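Local coordinates for protein metalloregulator ScaR (Streptococcus gordonii, PDB 3HRS) that acts as a manganese-activated, homodimeric transcriptional regulator of the DtxR/MntR family, probably repressing genes by binding DNA when loaded with metal, at residues A[41-44]-A[45-49]; A[95-98]-A[99-103]; A[106-109]-A[110-114]; A[162-165]-A[166-170]; A[181-185]-A[186-190]. All coordinates share one frame; numbering follows the deposited sequence.

Interaction 1 of 5, residues A[41-44]-A[45-49]. With SO4 (sulfate ion), chain E.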
# COMPACT_ATOMS: atom_id res chain seq x y z
N MET A 41 13.79 8.26 -23.91
CA MET A 41 15.24 8.19 -23.93
C MET A 41 15.86 9.57 -23.73
O MET A 41 16.79 9.73 -22.93
CB MET A 41 15.74 7.54 -25.22
CG MET A 41 15.21 6.14 -25.49
SD MET A 41 15.62 4.97 -24.19
CE MET A 41 14.17 5.11 -23.17
N LYS A 42 15.36 10.58 -24.44
CA LYS A 42 15.86 11.95 -24.24
C LYS A 42 15.92 12.27 -22.75
O LYS A 42 16.96 12.73 -22.25
CB LYS A 42 14.98 12.99 -24.96
CG LYS A 42 15.53 13.48 -26.32
CD LYS A 42 15.03 14.91 -26.64
CE LYS A 42 15.89 15.61 -27.72
NZ LYS A 42 15.57 17.06 -27.88
N LYS A 43 14.81 12.00 -22.06
CA LYS A 43 14.68 12.26 -20.62
C LYS A 43 15.65 11.39 -19.83
O LYS A 43 16.40 11.90 -18.97
CB LYS A 43 13.23 12.00 -20.16
CG LYS A 43 12.98 12.23 -18.66
CD LYS A 43 11.51 12.03 -18.30
CE LYS A 43 11.23 12.29 -16.81
NZ LYS A 43 9.79 12.03 -16.45
N LEU A 44 15.64 10.08 -20.14
CA LEU A 44 16.58 9.12 -19.56
C LEU A 44 18.03 9.53 -19.80
O LEU A 44 18.85 9.47 -18.88
CB LEU A 44 16.30 7.70 -20.10
CG LEU A 44 15.59 6.71 -19.17
CD1 LEU A 44 14.94 7.36 -17.96
CD2 LEU A 44 14.57 5.86 -19.91
N LEU A 45 18.37 9.96 -21.01
CA LEU A 45 19.72 10.51 -21.21
C LEU A 45 19.95 11.72 -20.30
O LEU A 45 20.95 11.79 -19.61
CB LEU A 45 19.93 10.94 -22.65
CG LEU A 45 20.46 9.96 -23.67
CD1 LEU A 45 21.36 8.94 -23.00
CD2 LEU A 45 19.30 9.29 -24.35
N ALA A 46 19.01 12.66 -20.31
CA ALA A 46 19.19 13.91 -19.58
C ALA A 46 19.35 13.67 -18.09
O ALA A 46 20.06 14.42 -17.43
CB ALA A 46 18.05 14.85 -19.85
N GLU A 47 18.67 12.65 -17.57
CA GLU A 47 18.79 12.35 -16.14
C GLU A 47 20.04 11.51 -15.84
O GLU A 47 20.27 11.07 -14.72
CB GLU A 47 17.54 11.68 -15.62
CG GLU A 47 16.41 12.65 -15.34
CD GLU A 47 15.35 12.06 -14.42
OE1 GLU A 47 14.15 12.22 -14.73
OE2 GLU A 47 15.73 11.44 -13.40
N GLU A 48 20.86 11.33 -16.86
CA GLU A 48 22.11 10.61 -16.70
C GLU A 48 21.89 9.22 -16.09
O GLU A 48 22.75 8.70 -15.38
CB GLU A 48 23.08 11.46 -15.88
CG GLU A 48 23.23 12.85 -16.46
CD GLU A 48 24.12 13.77 -15.63
OE1 GLU A 48 24.19 13.56 -14.39
OE2 GLU A 48 24.75 14.69 -16.21
N LEU A 49 20.73 8.62 -16.39
CA LEU A 49 20.46 7.21 -16.07
C LEU A 49 21.14 6.25 -17.06
O LEU A 49 21.59 5.18 -16.68
CB LEU A 49 18.95 6.94 -16.06
CG LEU A 49 18.24 7.04 -14.73
CD1 LEU A 49 19.08 7.76 -13.69
CD2 LEU A 49 16.87 7.71 -14.90
S SO4 E . 7.79 9.67 -13.92
O1 SO4 E . 7.13 8.57 -13.23
O2 SO4 E . 8.04 9.33 -15.33
O3 SO4 E . 6.94 10.85 -13.87
O4 SO4 E . 9.06 9.95 -13.24
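Ala-46 N bonds to Lys-42 O and Glu-47 N to Lys-43 O, each at 2.8 Å. A Schellman motif then ends helix 34-46. Its 6→1 bond runs from Leu-49 N to Leu-44 O at 3.2 Å. Its 5→2 bond runs from Glu-48 N to Leu-45 O at 2.8 Å. Glu-48 is the C-prime residue, with the positive phi (55°) the motif needs. By family topology the helix is the recognition helix of a winged helix-turn-helix domain, and Leu-49 leads into its wing.

Lys-43 is extended to its tip, with CG anti to the backbone N (chi1 180°). It runs alongside Glu-47, and its CE lies 3.6 Å from Glu-47 OE1. The charged ends are not in contact: Lys-43 NZ is 4.7 Å from Glu-47 OE1. Glu-47 OE2 has a long, weak ion pair with Lys-4 instead. Lys-43 NZ gives a weak hydrogen bond to O2 of a sulfate, at 3.4 Å.

The buried side is apolar. Leu-44 packs on Tyr-7 of helix 4-13 and on Leu-50. Across the turn it forms the hydrophobic pair usual for a Schellman motif: Leu-44 CD1 lies 3.6 Å from Leu-49 CD2.

Interaction 2 of 5, residues A[95-98]-A[99-103]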
# COMPACT_ATOMS: atom_id res chain seq x y z
N GLU A 95 -3.44 -8.54 -10.38
CA GLU A 95 -4.46 -7.50 -10.43
C GLU A 95 -4.11 -6.30 -9.56
O GLU A 95 -4.62 -5.21 -9.79
CB GLU A 95 -5.82 -8.07 -10.00
CG GLU A 95 -6.44 -9.04 -11.02
CD GLU A 95 -7.41 -10.05 -10.39
OE1 GLU A 95 -7.53 -10.08 -9.15
OE2 GLU A 95 -8.04 -10.82 -11.15
N GLU A 96 -3.24 -6.50 -8.57
CA GLU A 96 -3.03 -5.48 -7.54
C GLU A 96 -1.61 -4.95 -7.39
O GLU A 96 -1.42 -3.75 -7.17
CB GLU A 96 -3.53 -6.00 -6.19
CG GLU A 96 -5.02 -6.20 -6.14
CD GLU A 96 -5.48 -6.75 -4.81
OE1 GLU A 96 -5.32 -6.06 -3.80
OE2 GLU A 96 -6.01 -7.89 -4.80
N ALA A 97 -0.62 -5.83 -7.50
CA ALA A 97 0.77 -5.46 -7.23
C ALA A 97 1.22 -4.16 -7.90
O ALA A 97 1.90 -3.34 -7.28
CB ALA A 97 1.71 -6.60 -7.62
N GLU A 98 0.83 -3.97 -9.15
CA GLU A 98 1.39 -2.89 -9.94
C GLU A 98 0.98 -1.55 -9.37
O GLU A 98 1.79 -0.62 -9.33
CB GLU A 98 0.94 -3.00 -11.40
CG GLU A 98 1.85 -2.27 -12.38
CD GLU A 98 1.12 -1.81 -13.63
OE1 GLU A 98 0.34 -0.82 -13.55
OE2 GLU A 98 1.33 -2.42 -14.71
N VAL A 99 -0.26 -1.42 -8.94
CA VAL A 99 -0.69 -0.12 -8.45
C VAL A 99 -0.04 0.19 -7.11
O VAL A 99 0.19 1.35 -6.79
CB VAL A 99 -2.22 0.05 -8.37
CG1 VAL A 99 -2.87 -0.46 -9.65
CG2 VAL A 99 -2.77 -0.69 -7.17
N LEU A 100 0.27 -0.83 -6.32
CA LEU A 100 0.93 -0.57 -5.04
C LEU A 100 2.35 -0.12 -5.32
O LEU A 100 2.84 0.83 -4.69
CB LEU A 100 0.89 -1.77 -4.10
CG LEU A 100 -0.37 -1.86 -3.26
CD1 LEU A 100 -1.56 -2.03 -4.18
CD2 LEU A 100 -0.30 -3.05 -2.31
N GLU A 101 3.01 -0.80 -6.26
CA GLU A 101 4.35 -0.41 -6.69
C GLU A 101 4.41 1.05 -7.14
O GLU A 101 5.39 1.75 -6.89
CB GLU A 101 4.85 -1.30 -7.82
CG GLU A 101 5.40 -2.61 -7.38
CD GLU A 101 5.82 -3.50 -8.56
OE1 GLU A 101 5.35 -4.66 -8.63
OE2 GLU A 101 6.61 -3.02 -9.40
N HIS A 102 3.36 1.51 -7.80
CA HIS A 102 3.35 2.86 -8.36
C HIS A 102 2.91 3.92 -7.34
O HIS A 102 2.74 5.10 -7.68
CB HIS A 102 2.46 2.90 -9.61
CG HIS A 102 3.12 2.29 -10.82
ND1 HIS A 102 3.04 2.86 -12.07
CD2 HIS A 102 3.90 1.19 -10.95
CE1 HIS A 102 3.72 2.12 -12.93
NE2 HIS A 102 4.25 1.10 -12.27
N THR A 103 2.79 3.50 -6.09
CA THR A 103 2.11 4.29 -5.09
C THR A 103 2.86 4.37 -3.78
O THR A 103 3.08 5.46 -3.26
CB THR A 103 0.72 3.71 -4.85
OG1 THR A 103 -0.12 4.05 -5.95
CG2 THR A 103 0.11 4.24 -3.54
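Glu-101 N donates to Ala-97 O at 3.0 Å. This is the last turn of helix 90-101, in the metal-binding and dimerisation domain. The inner side of the turn is the packed one. Ala-97 is buried, and its side chain is about 5 Å from that of Glu-79, a residue seen to bind zinc in a structure of this protein. Glu-101 keeps CG beside its own backbone N (chi1 -81°), and this carries its extended chain past Ala-97 O. Its OE1 is hydrogen-bonded to His-75 ND1. The Glu-101 side chain is about 6 Å from that of Asp-159, another zinc-binding residue. Leu-100 is buried too. Its CD1 lies 3.5 Å from Glu-96 O and it packs on Phe-108 of the second subunit. Glu-96 OE1 is hydrogen-bonded to Tyr-88 of its own chain and to Ser-105 of the second subunit.

The outer side is looser and exposed. Glu-98 and His-102 are joined through the backbone, His-102 N to Glu-98 O at 3.1 Å. Their side chains cross at a slant, with carboxylate and ring planes 23° apart. They come closest at Glu-98 CG and His-102 NE2, 4.1 Å apart. The polar ends are further apart, Glu-98 OE1 lying 4.5 Å from His-102 NE2.

Thr-103 lies past the helix and away from this solvent side. It packs on Thr-103 of the second subunit, and its OG1 donates to Val-99 O at 2.8 Å.

Interaction 3 of 5, residues A[106-109]-A[110-114]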
# COMPACT_ATOMS: atom_id res chain seq x y z
N ASP A 106 9.23 5.11 -0.84
CA ASP A 106 10.43 4.40 -0.44
C ASP A 106 10.54 4.14 1.08
O ASP A 106 11.15 3.17 1.51
CB ASP A 106 11.66 5.09 -1.00
CG ASP A 106 11.76 4.94 -2.50
OD1 ASP A 106 10.92 4.19 -3.07
OD2 ASP A 106 12.67 5.55 -3.12
N HIS A 107 9.93 4.99 1.89
CA HIS A 107 9.96 4.77 3.33
C HIS A 107 9.06 3.58 3.71
O HIS A 107 9.35 2.84 4.66
CB HIS A 107 9.54 6.06 4.06
CG HIS A 107 9.37 5.90 5.54
ND1 HIS A 107 8.13 5.94 6.16
CD2 HIS A 107 10.28 5.74 6.54
CE1 HIS A 107 8.28 5.80 7.46
NE2 HIS A 107 9.57 5.67 7.72
N PHE A 108 7.96 3.41 2.98
CA PHE A 108 7.12 2.24 3.16
C PHE A 108 7.99 1.02 2.87
O PHE A 108 8.05 0.08 3.64
CB PHE A 108 5.91 2.29 2.21
CG PHE A 108 4.96 1.14 2.38
CD1 PHE A 108 3.87 1.23 3.26
CD2 PHE A 108 5.14 -0.05 1.67
CE1 PHE A 108 2.98 0.16 3.43
CE2 PHE A 108 4.26 -1.13 1.83
CZ PHE A 108 3.17 -1.03 2.71
N VAL A 109 8.68 1.06 1.74
CA VAL A 109 9.45 -0.08 1.33
C VAL A 109 10.53 -0.39 2.35
O VAL A 109 10.77 -1.54 2.67
CB VAL A 109 9.99 0.09 -0.09
CG1 VAL A 109 10.83 -1.08 -0.50
CG2 VAL A 109 8.83 0.24 -1.05
N GLU A 110 11.15 0.63 2.91
CA GLU A 110 12.18 0.36 3.91
C GLU A 110 11.59 -0.27 5.17
O GLU A 110 12.12 -1.24 5.67
CB GLU A 110 12.99 1.61 4.25
CG GLU A 110 14.43 1.53 3.78
CD GLU A 110 14.57 1.13 2.31
OE1 GLU A 110 13.79 1.62 1.46
OE2 GLU A 110 15.47 0.34 2.00
N ARG A 111 10.48 0.27 5.66
CA ARG A 111 9.87 -0.33 6.85
C ARG A 111 9.43 -1.78 6.57
O ARG A 111 9.71 -2.70 7.35
CB ARG A 111 8.70 0.53 7.34
CG ARG A 111 9.04 2.00 7.56
CD ARG A 111 10.26 2.16 8.43
NE ARG A 111 10.11 1.41 9.67
CZ ARG A 111 10.95 1.49 10.71
NH1 ARG A 111 12.00 2.30 10.66
NH2 ARG A 111 10.72 0.76 11.79
N LEU A 112 8.76 -1.96 5.43
CA LEU A 112 8.33 -3.25 4.93
C LEU A 112 9.46 -4.25 5.01
O LEU A 112 9.26 -5.37 5.45
CB LEU A 112 7.92 -3.13 3.47
CG LEU A 112 6.67 -3.90 3.03
CD1 LEU A 112 6.97 -4.60 1.74
CD2 LEU A 112 6.16 -4.89 4.11
N ASP A 113 10.64 -3.84 4.57
CA ASP A 113 11.80 -4.72 4.53
C ASP A 113 12.06 -5.25 5.92
O ASP A 113 12.27 -6.44 6.11
CB ASP A 113 13.03 -3.95 4.03
CG ASP A 113 14.19 -4.86 3.67
OD1 ASP A 113 13.98 -6.05 3.36
OD2 ASP A 113 15.33 -4.36 3.68
N GLN A 114 12.05 -4.35 6.88
CA GLN A 114 12.30 -4.70 8.26
C GLN A 114 11.20 -5.64 8.76
O GLN A 114 11.48 -6.63 9.45
CB GLN A 114 12.33 -3.45 9.12
CG GLN A 114 12.72 -3.78 10.53
CD GLN A 114 12.95 -2.55 11.38
OE1 GLN A 114 12.40 -1.48 11.13
NE2 GLN A 114 13.79 -2.71 12.40
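In the first turns of helix 106-115, His-107 and Arg-111 lie side by side. CG of Arg-111 lies over one face of the imidazole in a CH-pi contact. Arg-111 CG sits 3.9 Å from the centroid of the His-107 ring, 19° off the ring normal and shifted toward the rim. Arg-111 CD adds to this, 3.6 Å from His-107 NE2. In His-107, CG is anti to the backbone N (chi1 173°), beside the carbonyl carbon, which brings the ring end nearer Arg-111. Arg-111 folds over it by bending at both chi2 and chi3. The backbone ties the same two residues, Arg-111 N to His-107 O at 3.0 Å.

This helix belongs to the dimerisation domain, and the pair faces the second subunit. His-107 ND1 bonds to Glu-96 of that subunit and its ring meets Tyr-88 of the same subunit, while Arg-111 NE makes a weak bond to Leu-86 O there. The bond at ND1 and the neighbours of the imidazole probably limit its rotation.

Next round the helix, Phe-108 and Leu-112 lie aslant each other. Phe-108 CE2 touches Leu-112 CG at 3.9 Å, and Leu-112 N bonds to Phe-108 O at 2.8 Å. Glu-110 and Asp-113 are on another side of the helix. Both carboxylates form salt bridges to NH2 of Arg-73, and Asp-113 N bonds to Val-109 O at 3.0 Å.

Interaction 4 of 5, residues A[162-165]-A[166-170]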
# COMPACT_ATOMS: atom_id res chain seq x y z
N ASP A 162 1.90 -14.49 -17.50
CA ASP A 162 1.54 -15.51 -18.46
C ASP A 162 2.47 -16.69 -18.27
O ASP A 162 2.05 -17.85 -18.33
CB ASP A 162 1.60 -14.96 -19.89
CG ASP A 162 0.31 -14.26 -20.29
OD1 ASP A 162 0.28 -13.65 -21.39
OD2 ASP A 162 -0.67 -14.32 -19.51
N LEU A 163 3.73 -16.40 -17.99
CA LEU A 163 4.69 -17.46 -17.73
C LEU A 163 4.28 -18.22 -16.48
O LEU A 163 4.25 -19.44 -16.50
CB LEU A 163 6.09 -16.89 -17.56
CG LEU A 163 7.19 -17.89 -17.26
CD1 LEU A 163 7.29 -18.85 -18.40
CD2 LEU A 163 8.52 -17.18 -17.02
N LEU A 164 3.96 -17.50 -15.40
CA LEU A 164 3.59 -18.17 -14.17
C LEU A 164 2.42 -19.10 -14.45
O LEU A 164 2.44 -20.28 -14.07
CB LEU A 164 3.23 -17.18 -13.06
CG LEU A 164 4.31 -16.76 -12.05
CD1 LEU A 164 5.72 -16.98 -12.52
CD2 LEU A 164 4.14 -15.30 -11.72
N THR A 165 1.40 -18.57 -15.12
CA THR A 165 0.20 -19.34 -15.43
C THR A 165 0.57 -20.62 -16.20
O THR A 165 0.08 -21.71 -15.90
CB THR A 165 -0.86 -18.49 -16.20
OG1 THR A 165 -1.48 -17.57 -15.30
CG2 THR A 165 -1.93 -19.36 -16.78
N TYR A 166 1.46 -20.48 -17.17
CA TYR A 166 1.97 -21.62 -17.91
C TYR A 166 2.66 -22.63 -17.00
O TYR A 166 2.54 -23.83 -17.19
CB TYR A 166 2.96 -21.14 -18.98
CG TYR A 166 3.74 -22.24 -19.66
CD1 TYR A 166 3.15 -23.04 -20.64
CD2 TYR A 166 5.07 -22.48 -19.34
CE1 TYR A 166 3.86 -24.05 -21.27
CE2 TYR A 166 5.79 -23.49 -19.96
CZ TYR A 166 5.18 -24.26 -20.92
OH TYR A 166 5.90 -25.26 -21.53
N LEU A 167 3.40 -22.13 -16.02
CA LEU A 167 4.16 -23.01 -15.15
C LEU A 167 3.27 -23.75 -14.15
O LEU A 167 3.45 -24.95 -13.95
CB LEU A 167 5.27 -22.24 -14.44
CG LEU A 167 6.37 -21.83 -15.41
CD1 LEU A 167 7.21 -20.67 -14.89
CD2 LEU A 167 7.23 -23.03 -15.72
N GLU A 168 2.32 -23.05 -13.53
CA GLU A 168 1.39 -23.68 -12.58
C GLU A 168 0.55 -24.69 -13.33
O GLU A 168 0.18 -25.73 -12.79
CB GLU A 168 0.50 -22.64 -11.88
CG GLU A 168 1.19 -21.93 -10.69
CD GLU A 168 0.88 -20.42 -10.59
OE1 GLU A 168 1.85 -19.62 -10.60
OE2 GLU A 168 -0.30 -20.04 -10.48
N ARG A 169 0.28 -24.38 -14.59
CA ARG A 169 -0.51 -25.23 -15.47
C ARG A 169 0.28 -26.44 -15.99
O ARG A 169 -0.28 -27.31 -16.64
CB ARG A 169 -1.10 -24.39 -16.62
CG ARG A 169 -1.01 -24.97 -18.02
CD ARG A 169 -1.76 -24.09 -19.03
NE ARG A 169 -3.20 -24.35 -19.00
CZ ARG A 169 -4.12 -23.56 -18.44
NH1 ARG A 169 -3.76 -22.42 -17.86
NH2 ARG A 169 -5.40 -23.91 -18.47
N ASN A 170 1.57 -26.49 -15.67
CA ASN A 170 2.39 -27.66 -15.98
C ASN A 170 3.16 -28.08 -14.74
O ASN A 170 4.17 -28.78 -14.82
CB ASN A 170 3.36 -27.37 -17.13
CG ASN A 170 2.69 -27.40 -18.50
OD1 ASN A 170 2.83 -26.46 -19.29
ND2 ASN A 170 1.96 -28.48 -18.79
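Regular alpha-helical bonds, Tyr-166 N to Asp-162 O at 2.9 Å and Glu-168 N to Leu-164 O at 2.8 Å, run through helix 161-168 of the FeoA domain, which has the SH3-like fold. Arg-169 N bonds to Thr-165 O at 3.0 Å. Leu-163 and Leu-167 pack against each other on the buried side. Leu-163 CG meets Leu-167 CD1 at 3.7 Å, the two side chains crossing at a slant. Leu-167 also packs on Val-157 of strand 150-157, which seats the helix on the sheet. The Tyr-166 ring packs on Leu-201 and only brushes Leu-163.

Leu-164 and Glu-168 meet through a methylene and a carboxylate oxygen, Leu-164 CB to Glu-168 OE1 at 3.7 Å. On the exposed side Thr-165 and Arg-169 run alongside each other. Thr-165 CG2 lies in the plane of the Arg-169 guanidinium, at its edge, 3.7 Å from NH1. The chi1 of Thr-165 (-74°) sets OG1 beside the backbone N, leaving the methyl group for the arginine.

No side-chain hydrogen bond or salt bridge links the two segments. The polar ends of Thr-165 and Glu-168 bond elsewhere, OG1 to Phe-161 O and OE1 to Thr-90. Leu-164 lies about 4 Å from both His-124 and Asp-159, side chain to side chain. It is consistent with an apolar wall beside these two residues, which are seen to bind zinc in a structure of this protein.

Interaction 5 of 5, residues A[181-185]-A[186-190]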
# COMPACT_ATOMS: atom_id res chain seq x y z
N LEU A 181 16.70 -33.42 -19.88
CA LEU A 181 17.07 -34.49 -20.81
C LEU A 181 17.80 -33.95 -22.03
O LEU A 181 17.99 -34.66 -23.00
CB LEU A 181 15.83 -35.28 -21.25
CG LEU A 181 14.98 -35.79 -20.09
CD1 LEU A 181 13.64 -36.31 -20.60
CD2 LEU A 181 15.73 -36.86 -19.32
N GLY A 182 18.19 -32.68 -21.97
CA GLY A 182 18.95 -32.06 -23.04
C GLY A 182 18.11 -31.38 -24.10
O GLY A 182 16.90 -31.61 -24.21
N TYR A 183 18.75 -30.52 -24.87
CA TYR A 183 18.13 -29.95 -26.05
C TYR A 183 18.17 -30.99 -27.17
O TYR A 183 19.24 -31.52 -27.49
CB TYR A 183 18.92 -28.71 -26.47
CG TYR A 183 18.30 -27.90 -27.59
CD1 TYR A 183 17.53 -26.78 -27.31
CD2 TYR A 183 18.49 -28.24 -28.91
CE1 TYR A 183 16.97 -26.03 -28.32
CE2 TYR A 183 17.93 -27.50 -29.94
CZ TYR A 183 17.17 -26.39 -29.63
OH TYR A 183 16.60 -25.64 -30.63
N ASP A 184 17.02 -31.31 -27.76
CA ASP A 184 17.00 -32.11 -28.98
C ASP A 184 17.32 -31.20 -30.16
O ASP A 184 16.60 -30.24 -30.42
CB ASP A 184 15.65 -32.80 -29.19
CG ASP A 184 15.70 -33.89 -30.26
OD1 ASP A 184 15.96 -33.56 -31.44
OD2 ASP A 184 15.47 -35.07 -29.91
N ASP A 185 18.41 -31.51 -30.87
CA ASP A 185 19.01 -30.57 -31.82
C ASP A 185 18.11 -30.08 -32.95
O ASP A 185 18.26 -28.94 -33.41
CB ASP A 185 20.31 -31.15 -32.39
CG ASP A 185 21.53 -30.81 -31.55
OD1 ASP A 185 21.41 -29.95 -30.64
OD2 ASP A 185 22.61 -31.39 -31.80
N PHE A 186 17.18 -30.91 -33.41
CA PHE A 186 16.24 -30.45 -34.42
C PHE A 186 14.82 -30.25 -33.90
O PHE A 186 14.12 -29.33 -34.33
CB PHE A 186 16.22 -31.36 -35.64
CG PHE A 186 15.51 -30.76 -36.82
CD1 PHE A 186 14.14 -30.94 -36.98
CD2 PHE A 186 16.19 -29.98 -37.74
CE1 PHE A 186 13.48 -30.37 -38.05
CE2 PHE A 186 15.53 -29.41 -38.81
CZ PHE A 186 14.17 -29.61 -38.97
N SER A 187 14.40 -31.12 -32.98
CA SER A 187 13.12 -30.97 -32.28
C SER A 187 12.94 -29.51 -31.88
O SER A 187 11.83 -28.99 -31.84
CB SER A 187 13.11 -31.87 -31.03
OG SER A 187 11.81 -32.29 -30.65
N HIS A 188 14.07 -28.85 -31.61
CA HIS A 188 14.08 -27.49 -31.11
C HIS A 188 13.43 -27.42 -29.74
O HIS A 188 12.97 -26.36 -29.31
CB HIS A 188 13.40 -26.53 -32.09
CG HIS A 188 14.34 -25.84 -33.02
ND1 HIS A 188 14.93 -26.46 -34.10
CD2 HIS A 188 14.80 -24.56 -33.04
CE1 HIS A 188 15.71 -25.60 -34.74
NE2 HIS A 188 15.64 -24.44 -34.11
N LEU A 189 13.40 -28.55 -29.04
CA LEU A 189 12.75 -28.62 -27.73
C LEU A 189 13.69 -28.93 -26.58
O LEU A 189 14.79 -29.44 -26.76
CB LEU A 189 11.62 -29.64 -27.75
CG LEU A 189 10.57 -29.46 -28.84
CD1 LEU A 189 9.51 -30.54 -28.74
CD2 LEU A 189 9.95 -28.06 -28.78
N TYR A 190 13.23 -28.60 -25.38
CA TYR A 190 13.91 -29.00 -24.17
C TYR A 190 13.05 -30.03 -23.46
O TYR A 190 11.84 -29.85 -23.30
CB TYR A 190 14.18 -27.79 -23.27
CG TYR A 190 15.14 -26.80 -23.89
CD1 TYR A 190 16.48 -26.76 -23.50
CD2 TYR A 190 14.72 -25.92 -24.87
CE1 TYR A 190 17.36 -25.86 -24.08
CE2 TYR A 190 15.59 -25.01 -25.45
CZ TYR A 190 16.91 -24.98 -25.05
OH TYR A 190 17.77 -24.08 -25.63
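Tyr-183 and Tyr-190 form a T-shaped pair. The edge of the Tyr-183 ring is turned to a face of the Tyr-190 ring, with centroids 4.7 Å apart and planes at 80°. The rings are modelled too close, so the exact approach is doubtful. Leu-189 O lies over one face of the Tyr-183 ring, offset toward its rim. The Tyr-183 hydroxyl reaches over a face of the His-188 ring, again toward the rim. His-188 is held at its edge: ND1 donates to Phe-186 O at 3.0 Å, with the oxygen in the ring plane and the donor above the carbonyl plane.

These groups sit at the tip of the beta hairpin of strands 177-184 and 189-194, in the FeoA domain. Tyr-183 and Tyr-190 are an antiparallel non-hydrogen-bonded pair, so their rings share one side of the sheet. Asp-184 N is hydrogen-bonded to Leu-189 O at 3.1 Å.

Asp-184 swings its carboxylate toward the turn, its CG lying anti to the backbone N (chi1 -167°). Ser-187 N bonds to Asp-184 OD1 at 3.3 Å, coming from above the carboxylate plane.

How the interactions relate
Interactions 1, 2 and 4 sample three parts of the chain in order: DNA-binding, dimerisation and FeoA domains. Interactions 2 and 3 adjoin in sequence, with centres 15 Å apart. Both touch the second subunit, and their residues meet across the dimer. Interactions 2 and 4 come within about 10 Å at their nearest atoms. Side chain to side chain, interaction 2 is about 5 Å from Glu-79, and interaction 4 about 4 Å from His-124 and Asp-159. These zinc-binding residues carry no metal in this apo chain. Interaction 5 shares the FeoA domain with interaction 4, centres 21 Å apart, but is away from those residues. Interaction 1 is also away from them, 42 Å from interaction 5 between centres.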